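Putative alpha/beta hydrolase (Desulfitobacterium hafniense, PDB 4RPC) probably acts as a hydrolytic enzyme of the alpha/beta-hydrolase fold, although its natural substrate has not been established. Local coordinates at residues A102-I107 with Y190-K195; Q122-G127 with A217-L222; N198-A203 with I226-L231; K88-Y93 with K112-L117. All blocks are in the same frame, centred on the assembly; numbering follows the deposited sequence.

How the contacts relate
From the N terminus, segment 88-93 opens contact 4, and segment 102-107, on the helix that follows, opens contact 1. Segment 112-117 closes contact 4, completing a beta-alpha-beta crossover, before 122-127 opens contact 2. The chain then runs through several helices to 190-195, which closes contact 1, and 198-203 opens contact 3. Segments 217-222 and 226-231 close contacts 2 and 3. None nests inside another: contacts 4 and 1, 1 and 2, and 2 and 3 cross in turn. Leu194 of contact 1 touches both Tyr123 of contact 2 and Ile226 of contact 3, while Ala203 joins contact 3 to contact 4, so central sheet, crossover helix and peripheral loops are tied together.

Contact 1. Residues A102-I107 with Y190-K195; sequences AVEMAI and YRYDLK
Tyr192 OH donates a very short hydrogen bond of 2.5 Å to Glu104 OE1. The carboxylate oxygen sits at the edge of the tyrosine ring, in its plane, whereas the carboxylate itself stands almost upright to that ring, at 85°. Glu104 gets there by a bend: CG runs anti to the backbone N, then chi2 of 69° turns the chain back to the hydroxyl, which also lies 3.4 Å from Glu104 CB. Lys197 forms only a long, weak ion pair with the same OE1; the phenol is a much closer partner of OE1 and probably helps to offset its charge. Beside the polar pair lies an apolar patch. Leu194 CD1 meets Ile107 CD1 at 3.7 Å and Val103 CG1 at 3.9 Å, and thus bridges side chains one helical turn apart. Tyr192 is the first residue to leave helical geometry after helix 179-191, so the contact fastens the chain just beyond that helix onto helix 97-108. Glu71 and Ala74 of helix 70-83 flank Glu104, Ala199 and Val201 pack on Ile107, and Val103 leans on Leu118 of strand 112-119.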
# COMPACT_ATOMS: atom_id res chain seq x y z
N ALA A 102 -5.54 2.09 3.34
CA ALA A 102 -6.79 1.67 2.68
C ALA A 102 -7.78 1.10 3.71
O ALA A 102 -8.92 1.49 3.73
CB ALA A 102 -6.49 0.63 1.63
N VAL A 103 -7.30 0.20 4.58
CA VAL A 103 -8.15 -0.42 5.56
C VAL A 103 -8.71 0.63 6.48
O VAL A 103 -9.89 0.67 6.76
CB VAL A 103 -7.40 -1.50 6.36
CG1 VAL A 103 -8.25 -2.05 7.50
CG2 VAL A 103 -7.03 -2.64 5.44
N GLU A 104 -7.84 1.50 6.94
CA GLU A 104 -8.28 2.59 7.82
C GLU A 104 -9.34 3.46 7.17
O GLU A 104 -10.28 3.97 7.85
CB GLU A 104 -7.10 3.45 8.23
CG GLU A 104 -7.40 4.61 9.13
CD GLU A 104 -7.80 4.20 10.50
OE1 GLU A 104 -7.52 3.05 10.92
OE2 GLU A 104 -8.42 5.05 11.16
N MSE A 105 -9.19 3.72 5.89
CA MSE A 105 -10.27 4.44 5.19
C MSE A 105 -11.58 3.68 5.18
O MSE A 105 -12.62 4.28 5.30
CB MSE A 105 -9.82 4.81 3.79
CG MSE A 105 -8.94 6.06 3.99
SE MSE A 105 -8.30 6.47 2.22
CE MSE A 105 -9.96 7.49 1.83
N ALA A 106 -11.53 2.35 5.09
CA ALA A 106 -12.76 1.54 5.08
C ALA A 106 -13.46 1.53 6.42
O ALA A 106 -14.65 1.35 6.48
CB ALA A 106 -12.47 0.10 4.64
N ILE A 107 -12.70 1.71 7.48
CA ILE A 107 -13.21 1.69 8.84
C ILE A 107 -13.78 3.03 9.28
O ILE A 107 -14.78 3.07 9.99
CB ILE A 107 -12.06 1.32 9.79
CG1 ILE A 107 -11.64 -0.13 9.59
CG2 ILE A 107 -12.42 1.67 11.24
CD1 ILE A 107 -10.41 -0.46 10.41
N TYR A 190 4.58 0.49 11.24
CA TYR A 190 4.79 -0.47 12.29
C TYR A 190 3.98 -0.23 13.56
O TYR A 190 3.73 -1.15 14.26
CB TYR A 190 6.30 -0.53 12.65
CG TYR A 190 7.08 -1.29 11.62
CD1 TYR A 190 6.66 -2.55 11.20
CD2 TYR A 190 8.21 -0.77 11.08
CE1 TYR A 190 7.37 -3.25 10.24
CE2 TYR A 190 8.92 -1.44 10.10
CZ TYR A 190 8.51 -2.68 9.69
OH TYR A 190 9.23 -3.38 8.77
N ARG A 191 3.56 0.99 13.85
CA ARG A 191 2.71 1.31 14.98
C ARG A 191 1.26 0.88 14.80
O ARG A 191 0.61 0.52 15.77
CB ARG A 191 2.71 2.82 15.23
CG ARG A 191 2.16 3.25 16.56
CD ARG A 191 3.21 3.35 17.63
NE ARG A 191 4.33 4.21 17.23
CZ ARG A 191 5.50 4.28 17.87
NH1 ARG A 191 5.71 3.53 18.97
NH2 ARG A 191 6.48 5.09 17.38
N TYR A 192 0.74 0.95 13.57
CA TYR A 192 -0.70 0.69 13.33
C TYR A 192 -1.13 -0.64 13.93
O TYR A 192 -0.58 -1.70 13.66
CB TYR A 192 -1.00 0.71 11.85
CG TYR A 192 -2.48 0.75 11.48
CD1 TYR A 192 -3.30 1.77 11.91
CD2 TYR A 192 -3.03 -0.20 10.67
CE1 TYR A 192 -4.64 1.80 11.55
CE2 TYR A 192 -4.37 -0.19 10.33
CZ TYR A 192 -5.18 0.82 10.74
OH TYR A 192 -6.55 0.85 10.38
N ASP A 193 -2.14 -0.60 14.76
CA ASP A 193 -2.64 -1.83 15.36
C ASP A 193 -4.11 -2.03 15.01
O ASP A 193 -5.01 -1.44 15.60
CB ASP A 193 -2.38 -1.73 16.86
CG ASP A 193 -2.77 -2.98 17.63
OD1 ASP A 193 -3.19 -3.99 17.06
OD2 ASP A 193 -2.70 -2.89 18.86
N LEU A 194 -4.36 -2.87 14.01
CA LEU A 194 -5.71 -3.07 13.48
C LEU A 194 -6.60 -3.92 14.40
O LEU A 194 -7.75 -3.62 14.56
CB LEU A 194 -5.63 -3.75 12.12
CG LEU A 194 -6.93 -4.12 11.43
CD1 LEU A 194 -7.76 -2.87 11.31
CD2 LEU A 194 -6.64 -4.75 10.09
N LYS A 195 -6.05 -4.95 15.02
CA LYS A 195 -6.82 -5.81 15.92
C LYS A 195 -7.48 -5.00 17.01
O LYS A 195 -8.64 -5.24 17.33
CB LYS A 195 -5.93 -6.89 16.54
CG LYS A 195 -6.66 -7.82 17.51
CD LYS A 195 -6.30 -9.29 17.27
CE LYS A 195 -6.77 -10.18 18.42
NZ LYS A 195 -8.22 -9.98 18.73

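Contact 2. Residues Q122-G127 with A217-L222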
# COMPACT_ATOMS: atom_id res chain seq x y z
N GLN A 122 0.61 -5.28 6.51
CA GLN A 122 1.22 -5.72 7.75
C GLN A 122 0.44 -4.93 8.80
O GLN A 122 0.38 -3.73 8.70
CB GLN A 122 2.76 -5.41 7.75
CG GLN A 122 3.25 -3.91 7.76
CD GLN A 122 3.38 -3.13 6.37
OE1 GLN A 122 3.24 -1.87 6.32
NE2 GLN A 122 3.68 -3.87 5.25
N TYR A 123 -0.25 -5.58 9.74
CA TYR A 123 -1.21 -4.87 10.61
C TYR A 123 -1.09 -5.18 12.09
O TYR A 123 -1.99 -4.88 12.88
CB TYR A 123 -2.65 -5.14 10.18
CG TYR A 123 -2.88 -5.13 8.70
CD1 TYR A 123 -3.23 -3.94 8.00
CD2 TYR A 123 -2.79 -6.30 7.98
CE1 TYR A 123 -3.45 -3.93 6.63
CE2 TYR A 123 -2.98 -6.29 6.60
CZ TYR A 123 -3.32 -5.10 5.94
OH TYR A 123 -3.52 -5.15 4.58
N GLU A 124 0.04 -5.72 12.48
CA GLU A 124 0.22 -6.25 13.83
C GLU A 124 0.20 -5.15 14.93
O GLU A 124 -0.58 -5.22 15.92
CB GLU A 124 1.54 -7.01 13.88
CG GLU A 124 1.88 -7.62 15.22
CD GLU A 124 0.94 -8.76 15.57
OE1 GLU A 124 1.12 -9.89 15.02
OE2 GLU A 124 0.02 -8.53 16.38
N GLY A 125 1.07 -4.17 14.78
CA GLY A 125 1.23 -3.15 15.77
C GLY A 125 2.34 -3.47 16.75
O GLY A 125 2.12 -4.13 17.71
N MSE A 126 3.53 -2.97 16.50
CA MSE A 126 4.68 -3.37 17.24
C MSE A 126 4.96 -2.68 18.54
O MSE A 126 5.95 -2.99 19.14
CB MSE A 126 5.92 -3.12 16.44
CG MSE A 126 5.77 -3.19 14.97
SE MSE A 126 7.24 -4.26 14.38
CE MSE A 126 6.00 -5.75 14.51
N GLY A 127 4.16 -1.73 18.94
CA GLY A 127 4.37 -1.08 20.21
C GLY A 127 5.76 -0.56 20.31
O GLY A 127 6.24 0.07 19.43
N ALA A 217 0.46 -14.98 4.31
CA ALA A 217 -0.92 -15.18 4.79
C ALA A 217 -1.19 -14.82 6.28
O ALA A 217 -2.32 -14.97 6.77
CB ALA A 217 -1.33 -16.63 4.51
N GLN A 218 -0.19 -14.31 6.99
CA GLN A 218 -0.30 -14.12 8.45
C GLN A 218 -1.53 -13.32 8.86
O GLN A 218 -2.14 -13.62 9.86
CB GLN A 218 0.95 -13.36 8.92
CG GLN A 218 1.05 -13.02 10.42
CD GLN A 218 2.33 -12.23 10.71
OE1 GLN A 218 3.21 -12.12 9.85
NE2 GLN A 218 2.44 -11.67 11.91
N PHE A 219 -1.90 -12.33 8.06
CA PHE A 219 -2.97 -11.41 8.45
C PHE A 219 -4.37 -11.71 7.87
O PHE A 219 -5.37 -11.02 8.16
CB PHE A 219 -2.51 -9.98 8.21
CG PHE A 219 -1.28 -9.62 9.00
CD1 PHE A 219 -1.36 -9.43 10.38
CD2 PHE A 219 -0.05 -9.49 8.40
CE1 PHE A 219 -0.23 -9.12 11.12
CE2 PHE A 219 1.07 -9.18 9.13
CZ PHE A 219 0.98 -9.01 10.49
N THR A 220 -4.48 -12.79 7.12
CA THR A 220 -5.74 -13.05 6.48
C THR A 220 -6.83 -13.43 7.52
O THR A 220 -7.97 -13.02 7.37
CB THR A 220 -5.60 -14.07 5.32
OG1 THR A 220 -5.34 -15.38 5.85
CG2 THR A 220 -4.47 -13.64 4.33
N PRO A 221 -6.48 -14.18 8.56
CA PRO A 221 -7.52 -14.39 9.61
C PRO A 221 -8.08 -13.09 10.22
O PRO A 221 -9.28 -12.95 10.39
CB PRO A 221 -6.78 -15.18 10.69
CG PRO A 221 -5.64 -15.85 9.99
CD PRO A 221 -5.29 -15.03 8.79
N LEU A 222 -7.21 -12.15 10.56
CA LEU A 222 -7.65 -10.86 11.07
C LEU A 222 -8.55 -10.12 10.09
O LEU A 222 -9.60 -9.57 10.46
CB LEU A 222 -6.43 -9.97 11.38
CG LEU A 222 -6.75 -8.59 11.94
CD1 LEU A 222 -7.72 -8.69 13.12
CD2 LEU A 222 -5.45 -7.97 12.37
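Phe219 inserts its ring against the backbone of the loop 122-127, with Tyr123 N lying 3.7 Å above the ring plane, over its centre. The peptide covers that face. Gln122 CA approaches the ring at CE2, 3.7 Å away, and across the ring Glu124 CB touches CE1 at 3.9 Å. Tyr123 adds an offset edge-to-face stack: its edge is directed at the face of Phe219, with centroids 5.7 Å apart and planes at 88°. The contact is made through Tyr123 CD2, which sits 3.7 Å from Phe219 CB. The opposite face of the phenyl ring is lined by its own neighbour, as Gln218 CG lies 3.9 Å above the plane, so the ring is held flat between a peptide and an aliphatic chain. Gln218 is extended with CG anti to its backbone N, chi1 179°, which lays its chain along that face.

Behind the ring, a type I turn from Ala217 to Thr220 sets the position of Phe219. Ala217 O accepts from both Thr220 N and Thr220 OG1, the latter at 3.2 Å on a lone pair, as helix 220-226 begins. Behind Tyr123 stand Ala99, Ser100 and Val103 of helix 97-108, with Leu194 beside it. Gln122 turns away from Phe219, and its NE2 is hydrogen-bonded to Ser96 OG. Ser96 lies in a GxSxG sequence between strand and helix, consistent with the nucleophile elbow of an alpha/beta hydrolase, so this surface packing continues directly into the probable active site.

Contact 3. Residues N198-A203 with I226-L231; sequences NARVDA and ISRHPL
A single beta bridge, Val201 with Ser227, joins the two loops that lead into strands 204-210 and 232-236, neighbouring parallel strands at one side of the alpha/beta-hydrolase sheet. Val201 is gripped on both its backbone polar atoms. Its N donates to Ile226 O at 2.9 Å, from well above the carbonyl plane, and its O receives a straighter bond from Arg228 N, at 3.0 Å and 172°. Beneath this bridge, Val201 CG1 packs on Ile226 CG2 at 3.7 Å, while Ala106 of helix 97-108 presses on the same valine.

Ser227, the first residue past helix 220-226 to leave helical geometry, also fixes the turn that follows. With chi1 at -169°, OG is carried anti to the backbone N, where it donates to Ala203 O at 3.0 Å; it also accepts from His229 N, two residues on, at 3.2 Å, which makes an ST turn. Replacing Ser227 with an alanine would probably leave Ala203 O and His229 N without this shared partner and the turn after Ser227 less firmly fixed.

Two arginines spread across the outer side. Arg200 folds back at chi2 and chi3, and its NH1 is hydrogen-bonded to Glu225 O; one face of its guanidinium lies over the Arg228 backbone N. The two guanidinium planes are nearly perpendicular, and Arg200 CB rests over one face of the Arg228 group. Arg228 is countered by Asp202 in a salt bridge: NH1 meets OD1 at 2.6 Å, with the oxygen practically in the guanidinium plane.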
# COMPACT_ATOMS: atom_id res chain seq x y z
N ASN A 198 -11.15 -3.34 16.89
CA ASN A 198 -12.39 -4.07 16.85
C ASN A 198 -13.28 -3.55 15.73
O ASN A 198 -14.44 -3.22 15.94
CB ASN A 198 -13.12 -3.97 18.19
CG ASN A 198 -14.33 -4.87 18.22
OD1 ASN A 198 -14.31 -5.93 17.63
ND2 ASN A 198 -15.42 -4.42 18.86
N ALA A 199 -12.71 -3.49 14.53
CA ALA A 199 -13.35 -2.84 13.41
C ALA A 199 -14.19 -3.82 12.59
O ALA A 199 -14.13 -5.03 12.77
CB ALA A 199 -12.31 -2.20 12.55
N ARG A 200 -15.05 -3.27 11.75
CA ARG A 200 -15.89 -4.07 10.83
C ARG A 200 -15.91 -3.26 9.57
O ARG A 200 -16.15 -2.08 9.61
CB ARG A 200 -17.31 -4.27 11.35
CG ARG A 200 -17.44 -5.27 12.51
CD ARG A 200 -17.03 -6.71 12.17
NE ARG A 200 -18.15 -7.45 11.59
CZ ARG A 200 -18.08 -8.58 10.89
NH1 ARG A 200 -16.92 -9.17 10.63
NH2 ARG A 200 -19.19 -9.13 10.44
N VAL A 201 -15.62 -3.87 8.45
CA VAL A 201 -15.81 -3.13 7.22
C VAL A 201 -16.86 -3.76 6.29
O VAL A 201 -17.01 -4.98 6.23
CB VAL A 201 -14.47 -2.87 6.51
CG1 VAL A 201 -13.43 -2.36 7.51
CG2 VAL A 201 -13.92 -4.10 5.84
N ASP A 202 -17.55 -2.90 5.57
CA ASP A 202 -18.52 -3.30 4.57
C ASP A 202 -17.85 -3.75 3.28
O ASP A 202 -18.38 -4.59 2.59
CB ASP A 202 -19.44 -2.14 4.27
CG ASP A 202 -20.46 -1.92 5.36
OD1 ASP A 202 -20.39 -2.63 6.40
OD2 ASP A 202 -21.34 -1.04 5.15
N ALA A 203 -16.67 -3.22 2.99
CA ALA A 203 -15.98 -3.52 1.76
C ALA A 203 -15.71 -5.01 1.57
O ALA A 203 -15.37 -5.71 2.52
CB ALA A 203 -14.67 -2.76 1.70
N ILE A 226 -12.75 -8.99 10.27
CA ILE A 226 -13.11 -7.60 10.05
C ILE A 226 -14.18 -7.43 8.96
O ILE A 226 -15.10 -6.61 9.12
CB ILE A 226 -11.82 -6.78 9.77
CG1 ILE A 226 -11.09 -6.65 11.08
CG2 ILE A 226 -12.10 -5.37 9.23
CD1 ILE A 226 -9.84 -5.87 10.95
N SER A 227 -14.06 -8.15 7.85
CA SER A 227 -14.99 -7.95 6.75
C SER A 227 -16.34 -8.58 7.16
O SER A 227 -16.35 -9.59 7.76
CB SER A 227 -14.50 -8.52 5.41
OG SER A 227 -15.35 -8.07 4.33
N ARG A 228 -17.44 -7.90 6.86
CA ARG A 228 -18.77 -8.53 6.91
C ARG A 228 -19.00 -9.50 5.72
O ARG A 228 -20.10 -9.99 5.57
CB ARG A 228 -19.88 -7.47 6.86
CG ARG A 228 -19.75 -6.30 7.82
CD ARG A 228 -21.12 -5.66 8.10
NE ARG A 228 -21.19 -5.11 9.47
CZ ARG A 228 -20.91 -3.84 9.82
NH1 ARG A 228 -20.54 -2.93 8.93
NH2 ARG A 228 -21.00 -3.48 11.09
N HIS A 229 -18.02 -9.70 4.84
CA HIS A 229 -18.14 -10.60 3.70
C HIS A 229 -16.92 -11.48 3.60
O HIS A 229 -15.84 -11.12 4.11
CB HIS A 229 -18.32 -9.78 2.40
CG HIS A 229 -19.41 -8.76 2.48
ND1 HIS A 229 -19.18 -7.40 2.36
CD2 HIS A 229 -20.73 -8.89 2.71
CE1 HIS A 229 -20.32 -6.74 2.50
NE2 HIS A 229 -21.27 -7.62 2.70
N PRO A 230 -17.05 -12.65 2.94
CA PRO A 230 -15.87 -13.52 2.84
C PRO A 230 -14.74 -12.87 2.03
O PRO A 230 -15.00 -12.03 1.16
CB PRO A 230 -16.42 -14.79 2.13
CG PRO A 230 -17.89 -14.82 2.43
CD PRO A 230 -18.29 -13.34 2.49
N LEU A 231 -13.51 -13.28 2.33
CA LEU A 231 -12.32 -12.81 1.66
C LEU A 231 -12.12 -13.49 0.35
O LEU A 231 -12.32 -14.71 0.27
CB LEU A 231 -11.07 -13.16 2.46
CG LEU A 231 -10.90 -12.56 3.84
CD1 LEU A 231 -9.50 -12.85 4.38
CD2 LEU A 231 -11.20 -11.07 3.79

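Contact 4. Residues K88-Y93 with K112-L117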
# COMPACT_ATOMS: atom_id res chain seq x y z
N LYS A 88 -17.74 8.01 -2.59
CA LYS A 88 -17.71 6.56 -2.78
C LYS A 88 -16.57 6.18 -3.70
O LYS A 88 -16.37 6.80 -4.74
CB LYS A 88 -19.03 6.08 -3.38
CG LYS A 88 -19.11 4.57 -3.61
CD LYS A 88 -20.49 4.14 -4.13
CE LYS A 88 -20.73 4.62 -5.57
NZ LYS A 88 -21.58 3.73 -6.43
N VAL A 89 -15.81 5.16 -3.33
CA VAL A 89 -14.82 4.65 -4.24
C VAL A 89 -15.07 3.18 -4.52
O VAL A 89 -15.45 2.39 -3.62
CB VAL A 89 -13.37 4.91 -3.74
CG1 VAL A 89 -13.23 6.37 -3.31
CG2 VAL A 89 -12.99 4.01 -2.63
N GLN A 90 -14.82 2.78 -5.75
CA GLN A 90 -15.18 1.42 -6.12
C GLN A 90 -14.12 0.49 -5.64
O GLN A 90 -14.43 -0.64 -5.28
CB GLN A 90 -15.36 1.24 -7.63
CG GLN A 90 -16.54 1.95 -8.28
CD GLN A 90 -17.83 1.68 -7.61
OE1 GLN A 90 -18.20 0.53 -7.36
NE2 GLN A 90 -18.52 2.75 -7.26
N ALA A 91 -12.86 0.97 -5.63
CA ALA A 91 -11.73 0.16 -5.13
C ALA A 91 -10.56 1.02 -4.64
O ALA A 91 -10.19 1.98 -5.28
CB ALA A 91 -11.22 -0.75 -6.24
N ILE A 92 -9.95 0.59 -3.55
CA ILE A 92 -8.65 1.04 -3.12
C ILE A 92 -7.64 -0.11 -3.23
O ILE A 92 -7.86 -1.21 -2.68
CB ILE A 92 -8.67 1.50 -1.66
CG1 ILE A 92 -9.89 2.40 -1.39
CG2 ILE A 92 -7.41 2.30 -1.35
CD1 ILE A 92 -9.86 2.90 0.03
N TYR A 93 -6.57 0.12 -3.99
CA TYR A 93 -5.45 -0.76 -3.99
C TYR A 93 -4.41 -0.08 -3.11
O TYR A 93 -4.16 1.10 -3.23
CB TYR A 93 -4.93 -1.01 -5.41
CG TYR A 93 -3.61 -1.71 -5.40
CD1 TYR A 93 -3.52 -3.08 -5.38
CD2 TYR A 93 -2.43 -0.97 -5.33
CE1 TYR A 93 -2.30 -3.72 -5.35
CE2 TYR A 93 -1.21 -1.60 -5.29
CZ TYR A 93 -1.15 -2.98 -5.29
OH TYR A 93 0.10 -3.56 -5.28
N LYS A 112 -17.44 5.92 1.55
CA LYS A 112 -17.83 4.54 1.34
C LYS A 112 -16.89 3.82 0.39
O LYS A 112 -16.57 4.32 -0.70
CB LYS A 112 -19.27 4.44 0.81
CG LYS A 112 -19.61 3.12 0.09
CD LYS A 112 -21.06 2.68 0.28
CE LYS A 112 -22.08 3.74 -0.11
NZ LYS A 112 -23.40 3.45 0.55
N VAL A 113 -16.50 2.62 0.79
CA VAL A 113 -15.51 1.84 0.08
C VAL A 113 -16.10 0.47 -0.32
O VAL A 113 -16.50 -0.33 0.57
CB VAL A 113 -14.28 1.62 0.96
CG1 VAL A 113 -13.26 0.75 0.24
CG2 VAL A 113 -13.65 2.96 1.36
N MSE A 114 -16.13 0.17 -1.61
CA MSE A 114 -16.77 -1.09 -2.03
C MSE A 114 -15.81 -2.23 -2.00
O MSE A 114 -16.18 -3.31 -1.65
CB MSE A 114 -17.42 -1.13 -3.42
CG MSE A 114 -18.95 -1.42 -3.28
SE MSE A 114 -19.83 0.11 -2.41
CE MSE A 114 -18.84 1.24 -3.66
N ASN A 115 -14.55 -2.01 -2.38
CA ASN A 115 -13.59 -3.08 -2.48
C ASN A 115 -12.25 -2.63 -1.98
O ASN A 115 -11.78 -1.52 -2.34
CB ASN A 115 -13.39 -3.51 -3.94
CG ASN A 115 -14.61 -4.20 -4.56
OD1 ASN A 115 -14.74 -5.43 -4.50
ND2 ASN A 115 -15.45 -3.43 -5.24
N LEU A 116 -11.56 -3.49 -1.24
CA LEU A 116 -10.21 -3.21 -0.80
C LEU A 116 -9.37 -4.25 -1.46
O LEU A 116 -9.74 -5.42 -1.43
CB LEU A 116 -10.07 -3.35 0.70
CG LEU A 116 -10.67 -2.29 1.56
CD1 LEU A 116 -10.53 -2.71 2.99
CD2 LEU A 116 -10.00 -0.97 1.34
N LEU A 117 -8.27 -3.82 -2.12
CA LEU A 117 -7.27 -4.75 -2.61
C LEU A 117 -6.01 -4.51 -1.84
O LEU A 117 -5.39 -3.42 -1.98
CB LEU A 117 -6.98 -4.53 -4.08
CG LEU A 117 -7.96 -5.09 -5.10
CD1 LEU A 117 -9.27 -4.37 -5.03
CD2 LEU A 117 -7.37 -5.09 -6.50
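Gln90 O lies in the plane of the Asn115 amide, 3.0 Å from ND2, and the Tyr93 ring is touched at CD1 by Leu117 CB. Both flat groups belong to a beta-alpha-beta crossover, in which strand 88-95, helix 97-108 and strand 112-119 place two parallel strands side by side in the central sheet. Their register is direct, Lys88 beside Lys112 and Tyr93 beside Leu117. Val89 N bonds to Lys112 O at 2.9 Å, and Met114 N returns to Val89 O at 3.1 Å. Both strands are then interrupted at the same level, at Gln90 and selenomethionine Met114, and regular pairing resumes with Ile92 N to Asn115 O at 3.0 Å and Leu117 N to Ile92 O at 2.7 Å.

At the interruption the Asn115 side chain reaches across, nearly straight in line with the Gln90 carbonyl, while its OD1 is held by Arg204 NH2. With an alanine here, Gln90 O would probably lose its side-chain donor and Arg204 this acceptor, leaving the break in the strands held by the flanking backbone bonds.

Tyr93 and Leu117 point to the face covered by helix 249-259, where they meet Ile252 and Ile256; Tyr93 OH is hydrogen-bonded to Asp119 OD2. On the other face Val89, Ile92, Val113 and Leu116 form an apolar layer, and Ala102 of helix 97-108 packs on Ile92 and Leu116. There Ile92 CD1 sits 4.0 Å from Val113 CG2 and 4.1 Å from Leu116 CD2.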